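Side-chain contacts in glucosamine kinase (Streptacidiphilus jiangxiensis, PDB 6HWJ), which catalyses the ATP-dependent phosphorylation of D-glucosamine to D-glucosamine 6-phosphate, with magnesium as cofactor and a weaker activity on glucose: residues 259-264 and 270-275; 338-343 and 403-408; 407-412 and 418-423. All blocks are in the same frame, centred on the assembly; numbering follows the deposited sequence.

Contact 1 of 3, residues 259-264 and 270-275; sequences EAVASV and ERLKAW
L272 meets A260, V261 and V264 with no flat group between them. The one ring nearby, the indole of W275, folds back on its own helix, where R271 O and L272 N lie over one face toward the rim, and it packs against Y410 and the helix 422-431. The contact itself is aliphatic and joins the two arms of an antiparallel helix hairpin, 243-263 and 266-284, whose local axes run at 145° and come within 9.0 Å. L272 enters with its CD2 branch, which lies 3.8 Å from A260 CB and 4.0 Å from V264 CG2, the latter side chain crossing it at about a right angle. V261 divides its work: with CG1 anti to the backbone N (chi1 167°), CG2 faces L272 CG at 4.0 Å while CG1 turns to the lysine. K273 bends in its outer half, bringing NZ to 3.9 Å from V261 CG1. No hydrogen bond spans the two segments, so they are held together mainly by apolar packing, while charged residues on both arms, E259 and R271, form salt bridges to R415 and D425 on other helices.

Contact 2 of 3, residues 338-343 and 403-408; sequences DVVGMT and YAQEVR
Q405 reaches across to V340 and G341, and its path explains the whole of this small contact. From CB, which points at the opposite helix, CG sits beside the backbone N (chi1 -71°) and comes 3.8 Å from V340 CG2. A second bend, chi2 -78°, then turns the chain, so that CD lies 4.0 Å from G341 CA. At the tip, NE2 is 3.8 Å from G341 CA and equally close to V340 CG2, touching carbon on both. In this way the amide rests against bare backbone at a glycine. Q405 belongs to the inferred substrate specificity determinant motif of this enzyme, and its side chain lies about 7 Å from that of D300 and about 5 Å from that of E409 (nearest atoms), both of which bind D-glucosamine. The carbonyl end of the amide meets a water, which donates to G341 O at 2.6 Å and, weakly, to Q405 OE1 at 3.5 Å, bridging the helices where no direct hydrogen bond does. V340 meanwhile has L398 and L401 of the helix 398-416 as further neighbours. One turn back, D338 accepts from the backbone N of H298 and of G299, tying the helix 335-356 to the loop that carries D300, and E406 is bonded to H348 farther along that helix.

Contact 3 of 3, residues 407-412 and 418-423; sequences VREYLY and PHWVYV
W420 lies with one face of its indole against the edge of Y412 and with V423 CG2 over the centre of the other. The Y412-W420 pair is T-shaped (edge-to-face), with planes at 81° and the centroid of the Y412 ring 5.3 Å from that of the indole five-membered ring. Its closest approach is Y412 CD2 to W420 CD1, 3.7 Å. At the indole edge the chemistry changes. W420 NE1 donates to E409 OE1 over 2.8 Å with an N-H...O angle of 158°; the acceptor lies close to the ring plane and is met on its anti side, somewhat out of the carboxylate plane. The glutamate chain, bent at chi2 (-66°), folds its carboxylate toward the indole, and W420 CD1 also lies 3.5 Å from E409 O, in the plane of the ring. E409 binds D-glucosamine, consistent with W420 being a second-shell residue that orients this carboxylate; the same OE1 here also hydrogen-bonds a buffer molecule, probably from the crystallisation liquor. Y410 turns away at its root, yet its ring comes back to 418-423, Y410 CD1 lying 4.4 Å from V421 CG1. Around this 3-10 connection from helix 398-416 to helix 422-431, V352 and H348 of the helix 335-356 pack on W420 and on E409 and V423 respectively, while L272 of the helix 266-284 touches Y410, and L411 leans on E256 and E259 of the helix 243-263.

In the fold
The three contacts sit in the helical C-terminal part of the chain, on the same side of its centre. Contact 1 closes first; contact 2 then joins the helix 335-356 to the helix 398-416, and contact 3 continues on that latter helix, sharing V407 and R408. Their centres are about 17 Å (1 and 2), 11 Å (1 and 3) and 12 Å (2 and 3) apart. Helix 398-416 belongs to contacts 2 and 3 and packs against contact 1: its V407 CG1 lies 4.0 Å from A260 CB, and Y410 CD1 3.6 Å from V264 CG2. One helix thus packs on the 243-284 hairpin and carries most of the inferred specificity motif, including glucosamine-binding E409.

Contact 1 of 3, residues 259-264 and 270-275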
loop_
_atom_site.group_PDB
_atom_site.type_symbol
_atom_site.label_atom_id
_atom_site.label_comp_id
_atom_site.label_asym_id
_atom_site.label_seq_id
_atom_site.Cartn_x
_atom_site.Cartn_y
_atom_site.Cartn_z
ATOM N N GLU A 259 13.519 7.604 -19.747
ATOM C CA GLU A 259 13.110 6.268 -20.166
ATOM C C GLU A 259 11.780 6.313 -20.907
ATOM O O GLU A 259 11.616 5.675 -21.956
ATOM C CB GLU A 259 13.030 5.331 -18.966
ATOM C CG GLU A 259 12.818 3.873 -19.351
ATOM C CD GLU A 259 12.711 2.958 -18.145
ATOM O OE1 GLU A 259 13.209 3.332 -17.063
ATOM O OE2 GLU A 259 12.115 1.867 -18.281
ATOM N N ALA A 260 10.799 7.051 -20.367
ATOM C CA ALA A 260 9.509 7.162 -21.039
ATOM C C ALA A 260 9.656 7.784 -22.421
ATOM O O ALA A 260 9.065 7.299 -23.388
ATOM C CB ALA A 260 8.539 7.981 -20.189
ATOM N N VAL A 261 10.452 8.849 -22.536
ATOM C CA VAL A 261 10.673 9.485 -23.832
ATOM C C VAL A 261 11.289 8.509 -24.822
ATOM O O VAL A 261 11.003 8.571 -26.027
ATOM C CB VAL A 261 11.557 10.741 -23.669
ATOM C CG1 VAL A 261 12.052 11.217 -25.005
ATOM C CG2 VAL A 261 10.794 11.848 -22.976
ATOM N N ALA A 262 12.142 7.599 -24.342
ATOM C CA ALA A 262 12.840 6.667 -25.221
ATOM C C ALA A 262 12.013 5.428 -25.558
ATOM O O ALA A 262 12.405 4.667 -26.446
ATOM C CB ALA A 262 14.161 6.226 -24.579
ATOM N N SER A 263 10.884 5.211 -24.883
ATOM C CA SER A 263 10.134 3.976 -25.036
ATOM C C SER A 263 8.696 4.155 -25.508
ATOM O O SER A 263 8.117 3.191 -26.017
ATOM C CB SER A 263 10.117 3.204 -23.713
ATOM O OG SER A 263 9.621 4.010 -22.675
ATOM N N VAL A 264 8.107 5.336 -25.366
ATOM C CA VAL A 264 6.701 5.532 -25.724
ATOM C C VAL A 264 6.602 5.703 -27.237
ATOM O O VAL A 264 7.183 6.642 -27.793
ATOM C CB VAL A 264 6.095 6.743 -24.991
ATOM C CG1 VAL A 264 4.698 7.035 -25.519
ATOM C CG2 VAL A 264 6.059 6.491 -23.489
ATOM N N GLU A 270 5.476 11.214 -29.549
ATOM C CA GLU A 270 5.882 12.501 -30.099
ATOM C C GLU A 270 5.473 13.647 -29.181
ATOM O O GLU A 270 6.252 14.577 -28.961
ATOM C CB GLU A 270 5.288 12.693 -31.495
ATOM C CG GLU A 270 5.788 11.680 -32.521
ATOM C CD GLU A 270 5.334 12.009 -33.934
ATOM O OE1 GLU A 270 5.397 13.194 -34.322
ATOM O OE2 GLU A 270 4.905 11.083 -34.656
ATOM N N ARG A 271 4.254 13.606 -28.642
ATOM C CA ARG A 271 3.811 14.661 -27.740
ATOM C C ARG A 271 4.619 14.660 -26.449
ATOM O O ARG A 271 5.007 15.722 -25.957
ATOM C CB ARG A 271 2.314 14.505 -27.439
ATOM C CG ARG A 271 1.429 14.946 -28.610
ATOM C CD ARG A 271 -0.032 15.066 -28.213
ATOM N NE ARG A 271 -0.644 13.762 -27.975
ATOM C CZ ARG A 271 -1.165 12.992 -28.929
ATOM N NH1 ARG A 271 -1.134 13.377 -30.188
ATOM N NH2 ARG A 271 -1.724 11.829 -28.617
ATOM N N LEU A 272 4.860 13.483 -25.872
ATOM C CA LEU A 272 5.700 13.416 -24.681
ATOM C C LEU A 272 7.089 13.986 -24.969
ATOM O O LEU A 272 7.635 14.750 -24.169
ATOM C CB LEU A 272 5.812 11.979 -24.187
ATOM C CG LEU A 272 6.764 11.767 -23.011
ATOM C CD1 LEU A 272 6.363 12.675 -21.853
ATOM C CD2 LEU A 272 6.772 10.313 -22.568
ATOM N N LYS A 273 7.675 13.614 -26.103
ATOM C CA LYS A 273 8.998 14.140 -26.451
ATOM C C LYS A 273 8.966 15.656 -26.548
ATOM O O LYS A 273 9.933 16.323 -26.166
ATOM C CB LYS A 273 9.483 13.520 -27.761
ATOM C CG LYS A 273 10.903 13.909 -28.146
ATOM C CD LYS A 273 11.339 13.217 -29.434
ATOM C CE LYS A 273 11.955 11.848 -29.172
ATOM N NZ LYS A 273 13.341 11.946 -28.631
ATOM N N ALA A 274 7.849 16.223 -27.016
ATOM C CA ALA A 274 7.719 17.674 -27.073
ATOM C C ALA A 274 7.467 18.280 -25.695
ATOM O O ALA A 274 7.845 19.431 -25.453
ATOM C CB ALA A 274 6.590 18.058 -28.030
ATOM N N TRP A 275 6.850 17.528 -24.784
ATOM C CA TRP A 275 6.574 18.036 -23.447
ATOM C C TRP A 275 7.756 17.887 -22.501
ATOM O O TRP A 275 7.806 18.578 -21.481
ATOM C CB TRP A 275 5.366 17.296 -22.836
ATOM C CG TRP A 275 4.062 17.576 -23.503
ATOM C CD1 TRP A 275 3.719 18.695 -24.200
ATOM C CD2 TRP A 275 2.911 16.715 -23.533
ATOM N NE1 TRP A 275 2.422 18.590 -24.658
ATOM C CE2 TRP A 275 1.909 17.380 -24.266
ATOM C CE3 TRP A 275 2.639 15.443 -23.019
ATOM C CZ2 TRP A 275 0.658 16.820 -24.497
ATOM C CZ3 TRP A 275 1.392 14.890 -23.244
ATOM C CH2 TRP A 275 0.416 15.580 -23.976
#

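Contact 2 of 3, residues 338-343 and 403-408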
loop_
_atom_site.group_PDB
_atom_site.type_symbol
_atom_site.label_atom_id
_atom_site.label_comp_id
_atom_site.label_asym_id
_atom_site.label_seq_id
_atom_site.Cartn_x
_atom_site.Cartn_y
_atom_site.Cartn_z
ATOM N N ASP A 338 1.201 11.369 -1.444
ATOM C CA ASP A 338 -0.105 10.704 -1.397
ATOM C C ASP A 338 -1.155 11.550 -2.095
ATOM O O ASP A 338 -2.059 11.018 -2.760
ATOM C CB ASP A 338 -0.552 10.439 0.041
ATOM C CG ASP A 338 0.262 9.357 0.746
ATOM O OD1 ASP A 338 0.915 8.515 0.083
ATOM O OD2 ASP A 338 0.217 9.347 1.999
ATOM N N VAL A 339 -1.087 12.872 -1.908
ATOM C CA VAL A 339 -2.087 13.768 -2.495
ATOM C C VAL A 339 -2.098 13.617 -4.006
ATOM O O VAL A 339 -3.157 13.426 -4.611
ATOM C CB VAL A 339 -1.817 15.222 -2.079
ATOM C CG1 VAL A 339 -2.649 16.171 -2.894
ATOM C CG2 VAL A 339 -2.077 15.418 -0.587
ATOM N N VAL A 340 -0.914 13.677 -4.637
ATOM C CA VAL A 340 -0.866 13.600 -6.090
ATOM C C VAL A 340 -1.211 12.202 -6.566
ATOM O O VAL A 340 -1.763 12.033 -7.657
ATOM C CB VAL A 340 0.505 14.044 -6.641
ATOM C CG1 VAL A 340 0.788 15.492 -6.265
ATOM C CG2 VAL A 340 1.619 13.112 -6.183
ATOM N N GLY A 341 -0.869 11.183 -5.793
ATOM C CA GLY A 341 -1.280 9.821 -6.148
ATOM C C GLY A 341 -2.793 9.703 -6.279
ATOM O O GLY A 341 -3.302 9.130 -7.243
ATOM N N MET A 342 -3.532 10.284 -5.341
ATOM C CA MET A 342 -4.988 10.177 -5.381
ATOM C C MET A 342 -5.592 11.095 -6.436
ATOM O O MET A 342 -6.492 10.677 -7.166
ATOM C CB MET A 342 -5.590 10.467 -4.002
ATOM C CG MET A 342 -7.073 10.160 -3.903
ATOM S SD MET A 342 -7.475 8.446 -4.334
ATOM C CE MET A 342 -6.807 7.565 -2.924
ATOM N N THR A 343 -5.094 12.330 -6.571
ATOM C CA THR A 343 -5.671 13.225 -7.574
ATOM C C THR A 343 -5.362 12.722 -8.981
ATOM O O THR A 343 -6.211 12.816 -9.873
ATOM C CB THR A 343 -5.169 14.666 -7.414
ATOM O OG1 THR A 343 -3.741 14.701 -7.519
ATOM C CG2 THR A 343 -5.596 15.246 -6.074
ATOM N N TYR A 403 3.401 15.523 -12.279
ATOM C CA TYR A 403 4.007 15.183 -13.551
ATOM C C TYR A 403 4.689 13.825 -13.458
ATOM O O TYR A 403 4.547 12.990 -14.352
ATOM C CB TYR A 403 5.004 16.272 -13.975
ATOM C CG TYR A 403 4.379 17.572 -14.465
ATOM C CD1 TYR A 403 3.002 17.713 -14.590
ATOM C CD2 TYR A 403 5.178 18.655 -14.822
ATOM C CE1 TYR A 403 2.440 18.906 -15.050
ATOM C CE2 TYR A 403 4.627 19.833 -15.286
ATOM C CZ TYR A 403 3.253 19.954 -15.391
ATOM O OH TYR A 403 2.702 21.142 -15.846
ATOM N N ALA A 404 5.435 13.585 -12.374
ATOM C CA ALA A 404 6.147 12.320 -12.222
ATOM C C ALA A 404 5.173 11.143 -12.143
ATOM O O ALA A 404 5.485 10.040 -12.611
ATOM C CB ALA A 404 7.021 12.366 -10.974
ATOM N N GLN A 405 4.003 11.357 -11.547
ATOM C CA GLN A 405 2.992 10.307 -11.506
ATOM C C GLN A 405 2.562 9.931 -12.915
ATOM O O GLN A 405 2.472 8.746 -13.256
ATOM C CB GLN A 405 1.783 10.753 -10.688
ATOM C CG GLN A 405 2.002 10.856 -9.201
ATOM C CD GLN A 405 1.986 9.501 -8.503
ATOM O OE1 GLN A 405 1.648 8.474 -9.106
ATOM N NE2 GLN A 405 2.352 9.497 -7.226
ATOM N N GLU A 406 2.293 10.940 -13.756
ATOM C CA GLU A 406 1.857 10.662 -15.125
ATOM C C GLU A 406 2.953 9.957 -15.918
ATOM O O GLU A 406 2.671 9.047 -16.713
ATOM C CB GLU A 406 1.429 11.965 -15.813
ATOM C CG GLU A 406 0.332 12.727 -15.075
ATOM C CD GLU A 406 -0.974 11.925 -14.963
ATOM O OE1 GLU A 406 -1.147 10.968 -15.729
ATOM O OE2 GLU A 406 -1.823 12.251 -14.108
ATOM N N VAL A 407 4.221 10.339 -15.697
ATOM C CA VAL A 407 5.316 9.658 -16.366
ATOM C C VAL A 407 5.381 8.190 -15.959
ATOM O O VAL A 407 5.712 7.322 -16.780
ATOM C CB VAL A 407 6.646 10.378 -16.072
ATOM C CG1 VAL A 407 7.814 9.601 -16.646
ATOM C CG2 VAL A 407 6.605 11.805 -16.624
ATOM N N ARG A 408 5.080 7.888 -14.696
ATOM C CA ARG A 408 5.044 6.493 -14.262
ATOM C C ARG A 408 4.000 5.694 -15.038
ATOM O O ARG A 408 4.166 4.486 -15.235
ATOM C CB ARG A 408 4.747 6.396 -12.759
ATOM C CG ARG A 408 5.876 6.834 -11.836
ATOM C CD ARG A 408 7.144 6.017 -12.029
ATOM N NE ARG A 408 6.890 4.579 -12.067
ATOM C CZ ARG A 408 7.840 3.652 -12.167
ATOM N NH1 ARG A 408 7.514 2.372 -12.201
ATOM N NH2 ARG A 408 9.117 4.007 -12.229
HETATM O O HOH W 1 -1.721 7.722 -8.724
#

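Contact 3 of 3, residues 407-412 and 418-423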
loop_
_atom_site.group_PDB
_atom_site.type_symbol
_atom_site.label_atom_id
_atom_site.label_comp_id
_atom_site.label_asym_id
_atom_site.label_seq_id
_atom_site.Cartn_x
_atom_site.Cartn_y
_atom_site.Cartn_z
ATOM N N VAL A 407 4.221 10.339 -15.697
ATOM C CA VAL A 407 5.316 9.658 -16.366
ATOM C C VAL A 407 5.381 8.190 -15.959
ATOM O O VAL A 407 5.712 7.322 -16.780
ATOM C CB VAL A 407 6.646 10.378 -16.072
ATOM C CG1 VAL A 407 7.814 9.601 -16.646
ATOM C CG2 VAL A 407 6.605 11.805 -16.624
ATOM N N ARG A 408 5.080 7.888 -14.696
ATOM C CA ARG A 408 5.044 6.493 -14.262
ATOM C C ARG A 408 4.000 5.694 -15.038
ATOM O O ARG A 408 4.166 4.486 -15.235
ATOM C CB ARG A 408 4.747 6.396 -12.759
ATOM C CG ARG A 408 5.876 6.834 -11.836
ATOM C CD ARG A 408 7.144 6.017 -12.029
ATOM N NE ARG A 408 6.890 4.579 -12.067
ATOM C CZ ARG A 408 7.840 3.652 -12.167
ATOM N NH1 ARG A 408 7.514 2.372 -12.201
ATOM N NH2 ARG A 408 9.117 4.007 -12.229
ATOM N N GLU A 409 2.904 6.341 -15.454
ATOM C CA GLU A 409 1.863 5.628 -16.182
ATOM C C GLU A 409 2.349 5.228 -17.565
ATOM O O GLU A 409 2.008 4.139 -18.049
ATOM C CB GLU A 409 0.592 6.482 -16.281
ATOM C CG GLU A 409 0.028 6.874 -14.941
ATOM C CD GLU A 409 -0.498 5.684 -14.143
ATOM O OE1 GLU A 409 -0.756 4.616 -14.723
ATOM O OE2 GLU A 409 -0.664 5.820 -12.918
ATOM N N TYR A 410 3.165 6.083 -18.203
ATOM C CA TYR A 410 3.796 5.697 -19.458
ATOM C C TYR A 410 4.652 4.447 -19.288
ATOM O O TYR A 410 4.646 3.545 -20.145
ATOM C CB TYR A 410 4.687 6.817 -20.004
ATOM C CG TYR A 410 3.992 8.032 -20.554
ATOM C CD1 TYR A 410 3.316 7.982 -21.760
ATOM C CD2 TYR A 410 4.081 9.256 -19.900
ATOM C CE1 TYR A 410 2.715 9.116 -22.287
ATOM C CE2 TYR A 410 3.497 10.391 -20.421
ATOM C CZ TYR A 410 2.823 10.322 -21.614
ATOM O OH TYR A 410 2.242 11.460 -22.122
ATOM N N LEU A 411 5.424 4.389 -18.199
ATOM C CA LEU A 411 6.310 3.261 -17.984
ATOM C C LEU A 411 5.505 2.001 -17.701
ATOM O O LEU A 411 5.834 0.924 -18.212
ATOM C CB LEU A 411 7.295 3.565 -16.842
ATOM C CG LEU A 411 8.279 4.710 -17.098
ATOM C CD1 LEU A 411 9.246 4.882 -15.913
ATOM C CD2 LEU A 411 9.088 4.492 -18.374
ATOM N N TYR A 412 4.445 2.112 -16.895
ATOM C CA TYR A 412 3.552 0.972 -16.713
ATOM C C TYR A 412 3.032 0.475 -18.063
ATOM O O TYR A 412 3.069 -0.724 -18.359
ATOM C CB TYR A 412 2.395 1.343 -15.802
ATOM C CG TYR A 412 1.345 0.260 -15.744
ATOM C CD1 TYR A 412 1.506 -0.843 -14.912
ATOM C CD2 TYR A 412 0.212 0.324 -16.543
ATOM C CE1 TYR A 412 0.547 -1.848 -14.869
ATOM C CE2 TYR A 412 -0.733 -0.675 -16.512
ATOM C CZ TYR A 412 -0.559 -1.759 -15.672
ATOM O OH TYR A 412 -1.502 -2.749 -15.638
ATOM N N PRO A 418 0.416 -1.830 -23.372
ATOM C CA PRO A 418 0.848 -0.733 -24.252
ATOM C C PRO A 418 -0.195 0.343 -24.511
ATOM O O PRO A 418 0.178 1.516 -24.642
ATOM C CB PRO A 418 1.226 -1.469 -25.548
ATOM C CG PRO A 418 1.694 -2.824 -25.065
ATOM C CD PRO A 418 0.779 -3.154 -23.914
ATOM N N HIS A 419 -1.482 -0.006 -24.620
ATOM C CA HIS A 419 -2.461 0.999 -25.014
ATOM C C HIS A 419 -2.744 1.995 -23.899
ATOM O O HIS A 419 -3.313 3.055 -24.169
ATOM C CB HIS A 419 -3.757 0.340 -25.471
ATOM C CG HIS A 419 -4.663 -0.057 -24.362
ATOM N ND1 HIS A 419 -4.705 -1.336 -23.858
ATOM C CD2 HIS A 419 -5.559 0.660 -23.650
ATOM C CE1 HIS A 419 -5.589 -1.391 -22.885
ATOM N NE2 HIS A 419 -6.118 -0.192 -22.735
ATOM N N TRP A 420 -2.328 1.698 -22.674
ATOM C CA TRP A 420 -2.577 2.560 -21.523
ATOM C C TRP A 420 -1.930 3.927 -21.661
ATOM O O TRP A 420 -2.240 4.804 -20.855
ATOM C CB TRP A 420 -2.084 1.824 -20.262
ATOM C CG TRP A 420 -2.327 2.506 -18.980
ATOM C CD1 TRP A 420 -1.400 3.169 -18.215
ATOM C CD2 TRP A 420 -3.578 2.599 -18.267
ATOM N NE1 TRP A 420 -2.010 3.691 -17.081
ATOM C CE2 TRP A 420 -3.335 3.341 -17.087
ATOM C CE3 TRP A 420 -4.873 2.116 -18.511
ATOM C CZ2 TRP A 420 -4.340 3.618 -16.154
ATOM C CZ3 TRP A 420 -5.881 2.408 -17.588
ATOM C CH2 TRP A 420 -5.601 3.152 -16.424
ATOM N N VAL A 421 -1.054 4.137 -22.651
ATOM C CA VAL A 421 -0.451 5.437 -22.849
ATOM C C VAL A 421 -1.485 6.545 -23.014
ATOM O O VAL A 421 -1.142 7.720 -22.840
ATOM C CB VAL A 421 0.513 5.448 -24.069
ATOM C CG1 VAL A 421 1.695 4.511 -23.835
ATOM C CG2 VAL A 421 -0.227 5.076 -25.360
ATOM N N TYR A 422 -2.745 6.212 -23.360
ATOM C CA TYR A 422 -3.734 7.267 -23.555
ATOM C C TYR A 422 -4.040 8.001 -22.249
ATOM O O TYR A 422 -4.402 9.178 -22.279
ATOM C CB TYR A 422 -5.047 6.732 -24.145
ATOM C CG TYR A 422 -5.921 6.005 -23.165
ATOM C CD1 TYR A 422 -5.756 4.641 -22.924
ATOM C CD2 TYR A 422 -6.935 6.677 -22.476
ATOM C CE1 TYR A 422 -6.569 3.972 -22.027
ATOM C CE2 TYR A 422 -7.740 6.032 -21.590
ATOM C CZ TYR A 422 -7.570 4.674 -21.366
ATOM O OH TYR A 422 -8.388 4.034 -20.467
ATOM N N VAL A 423 -3.896 7.326 -21.113
ATOM C CA VAL A 423 -4.241 7.902 -19.814
ATOM C C VAL A 423 -3.308 9.074 -19.520
ATOM O O VAL A 423 -3.795 10.205 -19.350
ATOM C CB VAL A 423 -4.216 6.829 -18.715
ATOM C CG1 VAL A 423 -4.468 7.433 -17.333
ATOM C CG2 VAL A 423 -5.285 5.773 -18.998
#